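PDB 1R5M: SIR4-interacting protein SIF2 from Saccharomyces cerevisiae, which antagonizes telomeric silencing in yeast and acts as a transcription corepressor, being part of the Set3C complex. Local coordinates for residues 39-44 / 417-422; 49-54 / 399-404; 56-61 / 405-410; 71-76 / 86-91. All blocks are in the same frame, centred on the assembly; numbering follows the deposited sequence.

How the contacts relate
All four contacts lie in the sector of the WD40 propeller where its last blade meets its first, so the beginning and end of the chain are brought together here. Contact 1 completes the last blade by adding strand 37-44 beside strand 419-422, and contact 4 pairs the two outer strands of the first blade; both are antiparallel ladders with mixed apolar and charged faces, their centres about 20 and 22 Å from the chain's centre. Contacts 2 and 3 instead cross between the blades. Contact 2, its centre about 9 Å from it, is dense in serine, acid and water, whereas contact 3 is sparse, with a surface glutamate-asparagine link and a buried leucine. Ile75 touches both Val420 and Trp53.

Contact 1 of 4, residues 39-44 / 417-422; sequences LKEIVK and EGSVVA
Val420 faces both Ile42 and Val43 in a classic beta bulge, where strand 40-44 runs antiparallel to strand 419-422 with the segment axes 4.4 Å apart at their closest. Val420 O accepts twice, from Ile42 N at 2.8 Å in a nearly straight bond and from the more distant Val43 N, while Val420 N returns a bond to Val43 O. Beta-branched residues suit the extended chain at Val43 and Val420, whose CB atoms meet at 3.9 Å; Ile42, in the bulge, sets CG1 against Val420 CG1 and CG2 on Ala422 CB, 3.6 Å away. Glu41 swings CG anti to its own nitrogen (chi1 165°) and runs on extended, which carries OE1 to 2.7 Å from Ser419 OG; the hydroxyl donates to the lone pair facing away from OE2. Lys44 folds back at its last two torsions, and NZ reaches Glu417 OE1 at 2.8 Å from above the carboxylate plane, a salt bridge. One water joins Glu41 OE1, Lys44 NZ and Gly418 O. An alanine in place of Glu41 would probably leave Ser419 OG with Tyr388 but without its carboxylate acceptor, and that water without its acidic partner. The first strand of the chain thus forms the outer edge of the last blade, the "velcro" closure of WD40 propellers; backbone bonds, an apolar face and paired charges together fasten the ring.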
loop_
_atom_site.group_PDB
_atom_site.type_symbol
_atom_site.label_atom_id
_atom_site.label_comp_id
_atom_site.label_asym_id
_atom_site.label_seq_id
_atom_site.Cartn_x
_atom_site.Cartn_y
_atom_site.Cartn_z
ATOM N N LEU A 39 -7.270 8.591 -19.977
ATOM C CA LEU A 39 -7.918 7.380 -19.491
ATOM C C LEU A 39 -9.430 7.463 -19.374
ATOM O O LEU A 39 -9.987 8.508 -19.022
ATOM C CB LEU A 39 -7.313 7.000 -18.140
ATOM C CG LEU A 39 -5.786 6.856 -18.133
ATOM C CD1 LEU A 39 -5.322 6.616 -16.704
ATOM C CD2 LEU A 39 -5.344 5.709 -19.048
ATOM N N LYS A 40 -10.088 6.345 -19.658
ATOM C CA LYS A 40 -11.540 6.273 -19.587
ATOM C C LYS A 40 -12.000 5.338 -18.479
ATOM O O LYS A 40 -11.327 4.359 -18.155
ATOM C CB LYS A 40 -12.114 5.760 -20.909
ATOM C CG LYS A 40 -11.835 4.282 -21.158
ATOM C CD LYS A 40 -12.378 3.822 -22.498
ATOM C CE LYS A 40 -12.118 2.340 -22.700
ATOM N NZ LYS A 40 -12.384 1.910 -24.098
ATOM N N GLU A 41 -13.155 5.645 -17.904
ATOM C CA GLU A 41 -13.724 4.785 -16.879
ATOM C C GLU A 41 -14.405 3.626 -17.604
ATOM O O GLU A 41 -15.051 3.829 -18.635
ATOM C CB GLU A 41 -14.761 5.548 -16.055
ATOM C CG GLU A 41 -15.657 4.642 -15.220
ATOM C CD GLU A 41 -16.669 5.411 -14.400
ATOM O OE1 GLU A 41 -16.284 5.979 -13.357
ATOM O OE2 GLU A 41 -17.853 5.451 -14.804
ATOM N N ILE A 42 -14.248 2.409 -17.091
ATOM C CA ILE A 42 -14.905 1.265 -17.711
ATOM C C ILE A 42 -15.968 0.678 -16.790
ATOM O O ILE A 42 -16.896 0.016 -17.252
ATOM C CB ILE A 42 -13.904 0.152 -18.121
ATOM C CG1 ILE A 42 -13.029 -0.254 -16.935
ATOM C CG2 ILE A 42 -13.058 0.629 -19.289
ATOM C CD1 ILE A 42 -12.174 -1.481 -17.209
ATOM N N VAL A 43 -15.836 0.922 -15.489
ATOM C CA VAL A 43 -16.819 0.435 -14.523
ATOM C C VAL A 43 -17.046 1.457 -13.417
ATOM O O VAL A 43 -16.099 2.005 -12.852
ATOM C CB VAL A 43 -16.386 -0.903 -13.863
ATOM C CG1 VAL A 43 -17.412 -1.316 -12.812
ATOM C CG2 VAL A 43 -16.260 -1.994 -14.918
ATOM N N LYS A 44 -18.313 1.733 -13.132
ATOM C CA LYS A 44 -18.668 2.662 -12.073
ATOM C C LYS A 44 -18.965 1.833 -10.828
ATOM O O LYS A 44 -19.761 0.896 -10.875
ATOM C CB LYS A 44 -19.904 3.476 -12.461
ATOM C CG LYS A 44 -20.520 4.245 -11.303
ATOM C CD LYS A 44 -21.718 5.072 -11.749
ATOM C CE LYS A 44 -21.281 6.273 -12.569
ATOM N NZ LYS A 44 -20.364 7.164 -11.794
ATOM N N GLU A 417 -18.737 8.066 -6.020
ATOM C CA GLU A 417 -18.570 6.699 -6.479
ATOM C C GLU A 417 -17.152 6.383 -6.920
ATOM O O GLU A 417 -16.446 7.241 -7.449
ATOM C CB GLU A 417 -19.540 6.427 -7.628
ATOM C CG GLU A 417 -20.999 6.530 -7.211
ATOM C CD GLU A 417 -21.949 6.418 -8.379
ATOM O OE1 GLU A 417 -21.801 7.205 -9.338
ATOM O OE2 GLU A 417 -22.849 5.549 -8.337
ATOM N N GLY A 418 -16.741 5.141 -6.680
ATOM C CA GLY A 418 -15.420 4.709 -7.092
ATOM C C GLY A 418 -15.427 4.529 -8.596
ATOM O O GLY A 418 -16.487 4.529 -9.229
ATOM N N SER A 419 -14.251 4.354 -9.178
ATOM C CA SER A 419 -14.152 4.200 -10.620
ATOM C C SER A 419 -13.046 3.242 -11.032
ATOM O O SER A 419 -11.940 3.298 -10.498
ATOM C CB SER A 419 -13.899 5.574 -11.253
ATOM O OG SER A 419 -13.725 5.485 -12.656
ATOM N N VAL A 420 -13.350 2.349 -11.968
ATOM C CA VAL A 420 -12.336 1.443 -12.489
ATOM C C VAL A 420 -12.015 2.005 -13.866
ATOM O O VAL A 420 -12.912 2.197 -14.690
ATOM C CB VAL A 420 -12.851 -0.005 -12.630
ATOM C CG1 VAL A 420 -11.773 -0.876 -13.264
ATOM C CG2 VAL A 420 -13.225 -0.556 -11.257
ATOM N N VAL A 421 -10.741 2.286 -14.105
ATOM C CA VAL A 421 -10.315 2.847 -15.379
ATOM C C VAL A 421 -9.428 1.880 -16.141
ATOM O O VAL A 421 -8.685 1.098 -15.547
ATOM C CB VAL A 421 -9.546 4.170 -15.171
ATOM C CG1 VAL A 421 -10.422 5.160 -14.411
ATOM C CG2 VAL A 421 -8.256 3.915 -14.413
ATOM N N ALA A 422 -9.509 1.928 -17.465
ATOM C CA ALA A 422 -8.700 1.053 -18.299
ATOM C C ALA A 422 -7.366 1.718 -18.607
ATOM O O ALA A 422 -7.316 2.910 -18.905
ATOM C CB ALA A 422 -9.435 0.743 -19.598
HETATM O O HOH W 1 -8.354 4.280 -21.000
HETATM O O HOH W 2 -17.606 6.292 -11.109
#

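Contact 2 of 4, residues 49-54 / 399-404; sequences VSSTWN and DLSWNC. With SO4 (sulfate ion), chain C.
Ser51 and Ser401 meet hydroxyl to hydroxyl at 2.9 Å, Ser401 OG donating to Ser51 OG, which is also hydrogen-bonded to Ser410 OG; the small serine side chains probably help these strands come close. A second hydrogen bond runs from Ser51 N to Asp399 OD1 (3.1 Å), reaching the anti side of the carboxylate but 33° out of its plane, while OD2 forms a salt bridge with Arg337. Trp53 NE1 makes a weak bond to Ser401 O, 3.2 Å away at the ring edge. The chief apolar contact is CH-pi: Asn403 CB lies over the indole, 3.6 Å from the centroid of the six-membered ring. Water bridges fill in, one joining Ser51 OG to Asp399 OD1, another linking Trp53 N, Trp402 O and a sulfate, probably from the crystallisation liquor, that Thr52 OG1 also holds, at 2.8 Å from sulfate O4. The strands run nearly parallel, 8° apart, as the innermost strands of the first and last blades, backed by strands 60-65 and 408-413 respectively.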
loop_
_atom_site.group_PDB
_atom_site.type_symbol
_atom_site.label_atom_id
_atom_site.label_comp_id
_atom_site.label_asym_id
_atom_site.label_seq_id
_atom_site.Cartn_x
_atom_site.Cartn_y
_atom_site.Cartn_z
ATOM N N VAL A 49 -13.786 2.999 0.036
ATOM C CA VAL A 49 -12.789 3.636 0.883
ATOM C C VAL A 49 -11.395 3.348 0.335
ATOM O O VAL A 49 -10.550 4.241 0.250
ATOM C CB VAL A 49 -12.903 3.118 2.329
ATOM C CG1 VAL A 49 -11.815 3.727 3.188
ATOM C CG2 VAL A 49 -14.278 3.470 2.890
ATOM N N SER A 50 -11.166 2.091 -0.028
ATOM C CA SER A 50 -9.896 1.656 -0.599
ATOM C C SER A 50 -10.170 0.339 -1.310
ATOM O O SER A 50 -11.250 -0.234 -1.173
ATOM C CB SER A 50 -8.847 1.445 0.496
ATOM O OG SER A 50 -9.159 0.313 1.289
ATOM N N SER A 51 -9.200 -0.142 -2.076
ATOM C CA SER A 51 -9.388 -1.397 -2.782
ATOM C C SER A 51 -8.047 -2.043 -3.075
ATOM O O SER A 51 -7.001 -1.404 -2.979
ATOM C CB SER A 51 -10.161 -1.172 -4.091
ATOM O OG SER A 51 -9.394 -0.442 -5.036
ATOM N N THR A 52 -8.088 -3.326 -3.404
ATOM C CA THR A 52 -6.884 -4.063 -3.732
ATOM C C THR A 52 -7.267 -5.240 -4.627
ATOM O O THR A 52 -8.180 -6.006 -4.318
ATOM C CB THR A 52 -6.149 -4.540 -2.448
ATOM O OG1 THR A 52 -4.980 -5.282 -2.813
ATOM C CG2 THR A 52 -7.060 -5.393 -1.577
ATOM N N TRP A 53 -6.581 -5.353 -5.760
ATOM C CA TRP A 53 -6.855 -6.422 -6.711
ATOM C C TRP A 53 -6.176 -7.721 -6.314
ATOM O O TRP A 53 -5.144 -7.721 -5.646
ATOM C CB TRP A 53 -6.379 -6.024 -8.110
ATOM C CG TRP A 53 -7.099 -4.855 -8.698
ATOM C CD1 TRP A 53 -6.870 -3.535 -8.441
ATOM C CD2 TRP A 53 -8.155 -4.901 -9.667
ATOM N NE1 TRP A 53 -7.717 -2.752 -9.193
ATOM C CE2 TRP A 53 -8.515 -3.566 -9.954
ATOM C CE3 TRP A 53 -8.830 -5.942 -10.319
ATOM C CZ2 TRP A 53 -9.525 -3.242 -10.870
ATOM C CZ3 TRP A 53 -9.836 -5.619 -11.232
ATOM C CH2 TRP A 53 -10.170 -4.278 -11.496
ATOM N N ASN A 54 -6.764 -8.835 -6.735
ATOM C CA ASN A 54 -6.196 -10.135 -6.434
ATOM C C ASN A 54 -4.824 -10.215 -7.107
ATOM O O ASN A 54 -4.673 -9.848 -8.272
ATOM C CB ASN A 54 -7.118 -11.228 -6.959
ATOM C CG ASN A 54 -6.706 -12.601 -6.484
ATOM O OD1 ASN A 54 -5.743 -13.181 -6.984
ATOM N ND2 ASN A 54 -7.426 -13.122 -5.498
ATOM N N ASP A 399 -7.221 6.631 -2.497
ATOM C CA ASP A 399 -6.511 5.393 -2.773
ATOM C C ASP A 399 -6.667 4.961 -4.221
ATOM O O ASP A 399 -7.616 5.349 -4.903
ATOM C CB ASP A 399 -7.055 4.294 -1.845
ATOM C CG ASP A 399 -6.419 2.939 -2.094
ATOM O OD1 ASP A 399 -7.110 2.021 -2.591
ATOM O OD2 ASP A 399 -5.218 2.792 -1.790
ATOM N N LEU A 400 -5.709 4.173 -4.691
ATOM C CA LEU A 400 -5.768 3.630 -6.036
ATOM C C LEU A 400 -5.063 2.283 -6.000
ATOM O O LEU A 400 -4.218 2.039 -5.135
ATOM C CB LEU A 400 -5.120 4.581 -7.054
ATOM C CG LEU A 400 -3.630 4.903 -7.062
ATOM C CD1 LEU A 400 -3.359 5.932 -8.166
ATOM C CD2 LEU A 400 -3.200 5.460 -5.714
ATOM N N SER A 401 -5.435 1.394 -6.911
ATOM C CA SER A 401 -4.823 0.073 -6.953
ATOM C C SER A 401 -4.799 -0.485 -8.366
ATOM O O SER A 401 -5.737 -0.281 -9.140
ATOM C CB SER A 401 -5.591 -0.883 -6.039
ATOM O OG SER A 401 -6.929 -1.032 -6.480
ATOM N N TRP A 402 -3.715 -1.187 -8.688
ATOM C CA TRP A 402 -3.524 -1.811 -9.998
ATOM C C TRP A 402 -3.964 -3.267 -10.004
ATOM O O TRP A 402 -3.729 -3.989 -9.030
ATOM C CB TRP A 402 -2.046 -1.869 -10.378
ATOM C CG TRP A 402 -1.348 -0.602 -10.708
ATOM C CD1 TRP A 402 -0.630 0.191 -9.856
ATOM C CD2 TRP A 402 -1.169 -0.055 -12.014
ATOM N NE1 TRP A 402 -0.003 1.193 -10.560
ATOM C CE2 TRP A 402 -0.320 1.065 -11.887
ATOM C CE3 TRP A 402 -1.643 -0.407 -13.285
ATOM C CZ2 TRP A 402 0.071 1.834 -12.985
ATOM C CZ3 TRP A 402 -1.254 0.358 -14.379
ATOM C CH2 TRP A 402 -0.406 1.465 -14.220
ATOM N N ASN A 403 -4.563 -3.723 -11.102
ATOM C CA ASN A 403 -4.896 -5.139 -11.171
ATOM C C ASN A 403 -3.563 -5.794 -11.557
ATOM O O ASN A 403 -2.627 -5.103 -11.973
ATOM C CB ASN A 403 -6.042 -5.416 -12.168
ATOM C CG ASN A 403 -5.619 -5.382 -13.625
ATOM O OD1 ASN A 403 -4.722 -4.646 -14.027
ATOM N ND2 ASN A 403 -6.312 -6.176 -14.439
ATOM N N CYS A 404 -3.447 -7.106 -11.396
ATOM C CA CYS A 404 -2.169 -7.756 -11.662
ATOM C C CYS A 404 -1.651 -7.696 -13.094
ATOM O O CYS A 404 -0.444 -7.789 -13.318
ATOM C CB CYS A 404 -2.197 -9.212 -11.166
ATOM S SG CYS A 404 -3.378 -10.313 -11.971
HETATM S S SO4 C . -2.400 -2.550 -3.308
HETATM O O1 SO4 C . -0.927 -2.584 -3.217
HETATM O O2 SO4 C . -2.981 -2.423 -1.959
HETATM O O3 SO4 C . -2.811 -1.390 -4.128
HETATM O O4 SO4 C . -2.882 -3.801 -3.918
HETATM O O HOH W 3 -8.798 2.054 -4.699
HETATM O O HOH W 4 -4.639 0.106 -2.472
HETATM O O HOH W 5 -3.934 -4.169 -6.351
HETATM O O HOH W 6 -5.737 -8.407 -10.233
#

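Contact 3 of 4, residues 56-61 / 405-410; sequences LDESIL and AGNKIS
Glu58 and Asn407 join turns of the first and last blades of the WD40 propeller, Glu58 from a type I beta turn spanning Asp57 to Ile60 and Asn407 from just before strand 408-413. The glutamate leaves the backbone with CG between N and the carbonyl carbon (chi1 79°), then extends towards the other blade. Its CB rests on Ala405 CB at 3.8 Å, and CD and OE1 pass over the same methyl, OE1 at 3.7 Å; alanine is small enough to lie under the chain. At the tip, OE2 accepts from Asn407 ND2 at 3.2 Å. This bond is almost straight and lies in the amide plane, yet it meets the carboxylate from above. Asparagine suits the place because its two ends do opposite work: OD1 accepts from Lys408 NZ, 3.1 Å away, and from Asn403 ND2. Lys408 NZ stays 4.3 Å from Glu58 OE2, too far for a salt bridge, though its charge may steady the acid. If a leucine replaced Asn407, Glu58 OE2 would probably lose its amide donor, freeing the carboxylate to turn, and Lys408 NZ and Asn403 ND2 an acceptor. Deeper in, Leu61 CD2 packs on Ser410 OG, a hydroxyl tied to Ser51. The turn bearing Glu58 is braced by an Asx turn, in which Asp57 OD1 accepts both Ser59 N at 2.9 Å and Ser59 OG from one face of its carboxylate.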
loop_
_atom_site.group_PDB
_atom_site.type_symbol
_atom_site.label_atom_id
_atom_site.label_comp_id
_atom_site.label_asym_id
_atom_site.label_seq_id
_atom_site.Cartn_x
_atom_site.Cartn_y
_atom_site.Cartn_z
ATOM N N LEU A 56 -3.206 -12.689 -8.307
ATOM C CA LEU A 56 -3.072 -13.664 -9.385
ATOM C C LEU A 56 -4.214 -13.701 -10.395
ATOM O O LEU A 56 -4.077 -14.307 -11.458
ATOM C CB LEU A 56 -2.856 -15.059 -8.793
ATOM C CG LEU A 56 -1.546 -15.206 -8.012
ATOM C CD1 LEU A 56 -1.453 -16.599 -7.418
ATOM C CD2 LEU A 56 -0.364 -14.939 -8.939
ATOM N N ASP A 57 -5.333 -13.058 -10.075
ATOM C CA ASP A 57 -6.480 -13.032 -10.979
ATOM C C ASP A 57 -6.749 -11.583 -11.375
ATOM O O ASP A 57 -7.241 -10.792 -10.569
ATOM C CB ASP A 57 -7.714 -13.616 -10.290
ATOM C CG ASP A 57 -8.849 -13.885 -11.258
ATOM O OD1 ASP A 57 -9.051 -13.071 -12.185
ATOM O OD2 ASP A 57 -9.546 -14.908 -11.087
ATOM N N GLU A 58 -6.443 -11.243 -12.623
ATOM C CA GLU A 58 -6.616 -9.877 -13.105
ATOM C C GLU A 58 -8.044 -9.347 -13.091
ATOM O O GLU A 58 -8.254 -8.141 -13.220
ATOM C CB GLU A 58 -6.049 -9.744 -14.521
ATOM C CG GLU A 58 -6.950 -10.280 -15.624
ATOM C CD GLU A 58 -6.431 -9.918 -17.004
ATOM O OE1 GLU A 58 -5.530 -10.619 -17.510
ATOM O OE2 GLU A 58 -6.914 -8.918 -17.575
ATOM N N SER A 59 -9.026 -10.230 -12.924
ATOM C CA SER A 59 -10.428 -9.813 -12.940
ATOM C C SER A 59 -11.077 -9.626 -11.574
ATOM O O SER A 59 -12.207 -9.145 -11.492
ATOM C CB SER A 59 -11.262 -10.827 -13.729
ATOM O OG SER A 59 -11.472 -12.010 -12.970
ATOM N N ILE A 60 -10.376 -9.992 -10.507
ATOM C CA ILE A 60 -10.948 -9.890 -9.169
ATOM C C ILE A 60 -10.462 -8.704 -8.344
ATOM O O ILE A 60 -9.264 -8.506 -8.147
ATOM C CB ILE A 60 -10.702 -11.192 -8.378
ATOM C CG1 ILE A 60 -11.347 -12.369 -9.118
ATOM C CG2 ILE A 60 -11.274 -11.070 -6.969
ATOM C CD1 ILE A 60 -11.149 -13.711 -8.444
ATOM N N LEU A 61 -11.426 -7.930 -7.857
ATOM C CA LEU A 61 -11.167 -6.745 -7.052
ATOM C C LEU A 61 -11.846 -6.848 -5.689
ATOM O O LEU A 61 -12.984 -7.309 -5.582
ATOM C CB LEU A 61 -11.699 -5.499 -7.779
ATOM C CG LEU A 61 -11.661 -4.151 -7.048
ATOM C CD1 LEU A 61 -10.218 -3.740 -6.810
ATOM C CD2 LEU A 61 -12.380 -3.088 -7.880
ATOM N N ALA A 405 -2.552 -7.523 -14.055
ATOM C CA ALA A 405 -2.163 -7.455 -15.461
ATOM C C ALA A 405 -1.726 -6.051 -15.866
ATOM O O ALA A 405 -1.140 -5.853 -16.933
ATOM C CB ALA A 405 -3.322 -7.915 -16.337
ATOM N N GLY A 406 -2.017 -5.076 -15.012
ATOM C CA GLY A 406 -1.646 -3.703 -15.304
ATOM C C GLY A 406 -2.518 -3.001 -16.328
ATOM O O GLY A 406 -2.108 -1.981 -16.885
ATOM N N ASN A 407 -3.715 -3.522 -16.585
ATOM C CA ASN A 407 -4.602 -2.886 -17.558
ATOM C C ASN A 407 -5.820 -2.224 -16.920
ATOM O O ASN A 407 -6.699 -1.723 -17.621
ATOM C CB ASN A 407 -5.058 -3.890 -18.631
ATOM C CG ASN A 407 -5.674 -5.149 -18.046
ATOM O OD1 ASN A 407 -6.406 -5.102 -17.059
ATOM N ND2 ASN A 407 -5.393 -6.285 -18.672
ATOM N N LYS A 408 -5.868 -2.221 -15.591
ATOM C CA LYS A 408 -6.970 -1.600 -14.865
ATOM C C LYS A 408 -6.494 -1.017 -13.543
ATOM O O LYS A 408 -5.611 -1.572 -12.887
ATOM C CB LYS A 408 -8.078 -2.618 -14.567
ATOM C CG LYS A 408 -8.755 -3.204 -15.796
ATOM C CD LYS A 408 -9.822 -4.208 -15.399
ATOM C CE LYS A 408 -10.475 -4.824 -16.625
ATOM N NZ LYS A 408 -9.471 -5.487 -17.504
ATOM N N ILE A 409 -7.079 0.114 -13.170
ATOM C CA ILE A 409 -6.777 0.763 -11.899
ATOM C C ILE A 409 -8.103 1.111 -11.242
ATOM O O ILE A 409 -9.022 1.604 -11.901
ATOM C CB ILE A 409 -5.949 2.066 -12.075
ATOM C CG1 ILE A 409 -4.517 1.715 -12.486
ATOM C CG2 ILE A 409 -5.929 2.868 -10.770
ATOM C CD1 ILE A 409 -3.609 2.921 -12.694
ATOM N N SER A 410 -8.209 0.817 -9.951
ATOM C CA SER A 410 -9.407 1.122 -9.185
ATOM C C SER A 410 -9.109 2.400 -8.418
ATOM O O SER A 410 -8.127 2.474 -7.679
ATOM C CB SER A 410 -9.724 -0.015 -8.212
ATOM O OG SER A 410 -10.858 0.297 -7.425
#

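Contact 4 of 4, residues 71-76 / 86-91; sequences RLARIV and WKLTII. With SO4 (sulfate ion), chain B.
Leu72 O accepts from Ile91 N at 2.7 Å, with the donor tilted from the carbonyl plane, and from there an antiparallel ladder continues through Arg74 with Thr89 and Val76 with Lys87, hydrogen-bonded pairs of the hairpin formed by the outer strands of the first blade. On one face Leu88 CD1 lies between Ala73 CB at 3.7 Å and Ile75 CG1 at 3.9 Å, the small alanine making room for it. Beyond them Ile75 CG2 touches Trp86 CE3 obliquely. The other face carries Arg74, Thr89, Val76 and Lys87. Arg74 bends at chi3 (43°), which brings its guanidinium flat over Ile91 CD1, 4.2 Å from the plane. Arg71 stretches out; NH1 donates to sulfate O3 and NH2 to O4, both at 3.0 Å, and NH1 also forms a salt bridge with Glu65. Ala73, Ile75 and Leu88 thus form an apolar patch, where Val43 of strand 37-44 touches both Ile75 and Leu88, while the opposite face mixes valine and threonine with basic residues.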
loop_
_atom_site.group_PDB
_atom_site.type_symbol
_atom_site.label_atom_id
_atom_site.label_comp_id
_atom_site.label_asym_id
_atom_site.label_seq_id
_atom_site.Cartn_x
_atom_site.Cartn_y
_atom_site.Cartn_z
ATOM N N ARG A 71 -16.476 -5.857 -0.259
ATOM C CA ARG A 71 -17.034 -6.746 -1.261
ATOM C C ARG A 71 -15.965 -7.274 -2.198
ATOM O O ARG A 71 -14.939 -6.627 -2.424
ATOM C CB ARG A 71 -18.118 -6.025 -2.078
ATOM C CG ARG A 71 -19.466 -5.915 -1.369
ATOM C CD ARG A 71 -20.517 -5.261 -2.261
ATOM N NE ARG A 71 -21.878 -5.515 -1.787
ATOM C CZ ARG A 71 -22.457 -4.889 -0.765
ATOM N NH1 ARG A 71 -21.805 -3.952 -0.091
ATOM N NH2 ARG A 71 -23.691 -5.213 -0.405
ATOM N N LEU A 72 -16.198 -8.474 -2.711
ATOM C CA LEU A 72 -15.303 -9.080 -3.676
ATOM C C LEU A 72 -16.100 -8.994 -4.969
ATOM O O LEU A 72 -17.283 -9.333 -4.996
ATOM C CB LEU A 72 -15.008 -10.541 -3.315
ATOM C CG LEU A 72 -14.254 -10.757 -1.999
ATOM C CD1 LEU A 72 -13.960 -12.241 -1.822
ATOM C CD2 LEU A 72 -12.953 -9.957 -2.007
ATOM N N ALA A 73 -15.467 -8.512 -6.030
ATOM C CA ALA A 73 -16.155 -8.376 -7.302
ATOM C C ALA A 73 -15.292 -8.828 -8.459
ATOM O O ALA A 73 -14.064 -8.837 -8.381
ATOM C CB ALA A 73 -16.578 -6.929 -7.512
ATOM N N ARG A 74 -15.956 -9.208 -9.540
ATOM C CA ARG A 74 -15.265 -9.640 -10.734
ATOM C C ARG A 74 -15.631 -8.675 -11.851
ATOM O O ARG A 74 -16.790 -8.277 -11.991
ATOM C CB ARG A 74 -15.683 -11.066 -11.090
ATOM C CG ARG A 74 -14.982 -11.658 -12.295
ATOM C CD ARG A 74 -14.953 -13.170 -12.167
ATOM N NE ARG A 74 -16.233 -13.686 -11.698
ATOM C CZ ARG A 74 -16.373 -14.793 -10.977
ATOM N NH1 ARG A 74 -15.307 -15.505 -10.637
ATOM N NH2 ARG A 74 -17.579 -15.186 -10.589
ATOM N N ILE A 75 -14.629 -8.273 -12.620
ATOM C CA ILE A 75 -14.843 -7.365 -13.737
ATOM C C ILE A 75 -14.356 -8.049 -15.006
ATOM O O ILE A 75 -13.160 -8.299 -15.166
ATOM C CB ILE A 75 -14.070 -6.044 -13.544
ATOM C CG1 ILE A 75 -14.655 -5.276 -12.354
ATOM C CG2 ILE A 75 -14.138 -5.206 -14.819
ATOM C CD1 ILE A 75 -13.919 -4.000 -12.022
ATOM N N VAL A 76 -15.287 -8.359 -15.901
ATOM C CA VAL A 76 -14.944 -9.020 -17.153
ATOM C C VAL A 76 -15.609 -8.323 -18.331
ATOM O O VAL A 76 -16.701 -7.772 -18.202
ATOM C CB VAL A 76 -15.384 -10.503 -17.143
ATOM C CG1 VAL A 76 -14.643 -11.260 -16.050
ATOM C CG2 VAL A 76 -16.885 -10.597 -16.930
ATOM N N TRP A 86 -18.112 -3.783 -20.328
ATOM C CA TRP A 86 -17.561 -4.302 -19.083
ATOM C C TRP A 86 -18.661 -4.653 -18.098
ATOM O O TRP A 86 -19.573 -3.861 -17.859
ATOM C CB TRP A 86 -16.606 -3.284 -18.467
ATOM C CG TRP A 86 -15.510 -2.922 -19.399
ATOM C CD1 TRP A 86 -15.517 -1.918 -20.325
ATOM C CD2 TRP A 86 -14.267 -3.607 -19.558
ATOM N NE1 TRP A 86 -14.354 -1.937 -21.051
ATOM C CE2 TRP A 86 -13.566 -2.964 -20.601
ATOM C CE3 TRP A 86 -13.673 -4.704 -18.919
ATOM C CZ2 TRP A 86 -12.301 -3.381 -21.023
ATOM C CZ3 TRP A 86 -12.415 -5.120 -19.339
ATOM C CH2 TRP A 86 -11.744 -4.459 -20.382
ATOM N N LYS A 87 -18.563 -5.849 -17.528
ATOM C CA LYS A 87 -19.556 -6.336 -16.583
ATOM C C LYS A 87 -18.999 -6.479 -15.170
ATOM O O LYS A 87 -17.954 -7.093 -14.961
ATOM C CB LYS A 87 -20.094 -7.687 -17.064
ATOM C CG LYS A 87 -21.157 -8.310 -16.177
ATOM C CD LYS A 87 -21.532 -9.693 -16.689
ATOM C CE LYS A 87 -22.550 -10.368 -15.785
ATOM N NZ LYS A 87 -22.829 -11.764 -16.225
ATOM N N LEU A 88 -19.711 -5.899 -14.209
ATOM C CA LEU A 88 -19.333 -5.958 -12.803
ATOM C C LEU A 88 -20.258 -6.936 -12.087
ATOM O O LEU A 88 -21.478 -6.762 -12.094
ATOM C CB LEU A 88 -19.470 -4.575 -12.161
ATOM C CG LEU A 88 -19.322 -4.506 -10.639
ATOM C CD1 LEU A 88 -17.885 -4.796 -10.246
ATOM C CD2 LEU A 88 -19.737 -3.125 -10.150
ATOM N N THR A 89 -19.678 -7.964 -11.478
ATOM C CA THR A 89 -20.459 -8.958 -10.753
ATOM C C THR A 89 -19.911 -9.111 -9.340
ATOM O O THR A 89 -18.712 -9.308 -9.153
ATOM C CB THR A 89 -20.408 -10.331 -11.453
ATOM O OG1 THR A 89 -20.944 -10.212 -12.778
ATOM C CG2 THR A 89 -21.219 -11.357 -10.674
ATOM N N ILE A 90 -20.789 -9.013 -8.345
ATOM C CA ILE A 90 -20.371 -9.153 -6.954
ATOM C C ILE A 90 -20.231 -10.630 -6.601
ATOM O O ILE A 90 -21.180 -11.406 -6.734
ATOM C CB ILE A 90 -21.384 -8.498 -5.988
ATOM C CG1 ILE A 90 -21.578 -7.026 -6.355
ATOM C CG2 ILE A 90 -20.891 -8.623 -4.551
ATOM C CD1 ILE A 90 -20.305 -6.199 -6.314
ATOM N N ILE A 91 -19.037 -11.007 -6.157
ATOM C CA ILE A 91 -18.735 -12.384 -5.785
ATOM C C ILE A 91 -19.197 -12.694 -4.367
ATOM O O ILE A 91 -19.710 -13.783 -4.092
ATOM C CB ILE A 91 -17.213 -12.657 -5.882
ATOM C CG1 ILE A 91 -16.759 -12.541 -7.340
ATOM C CG2 ILE A 91 -16.886 -14.036 -5.325
ATOM C CD1 ILE A 91 -15.256 -12.622 -7.528
HETATM S S SO4 B . -24.757 -2.628 2.274
HETATM O O1 SO4 B . -24.351 -2.447 3.680
HETATM O O2 SO4 B . -25.967 -1.827 2.005
HETATM O O3 SO4 B . -23.664 -2.191 1.385
HETATM O O4 SO4 B . -25.047 -4.051 2.016
#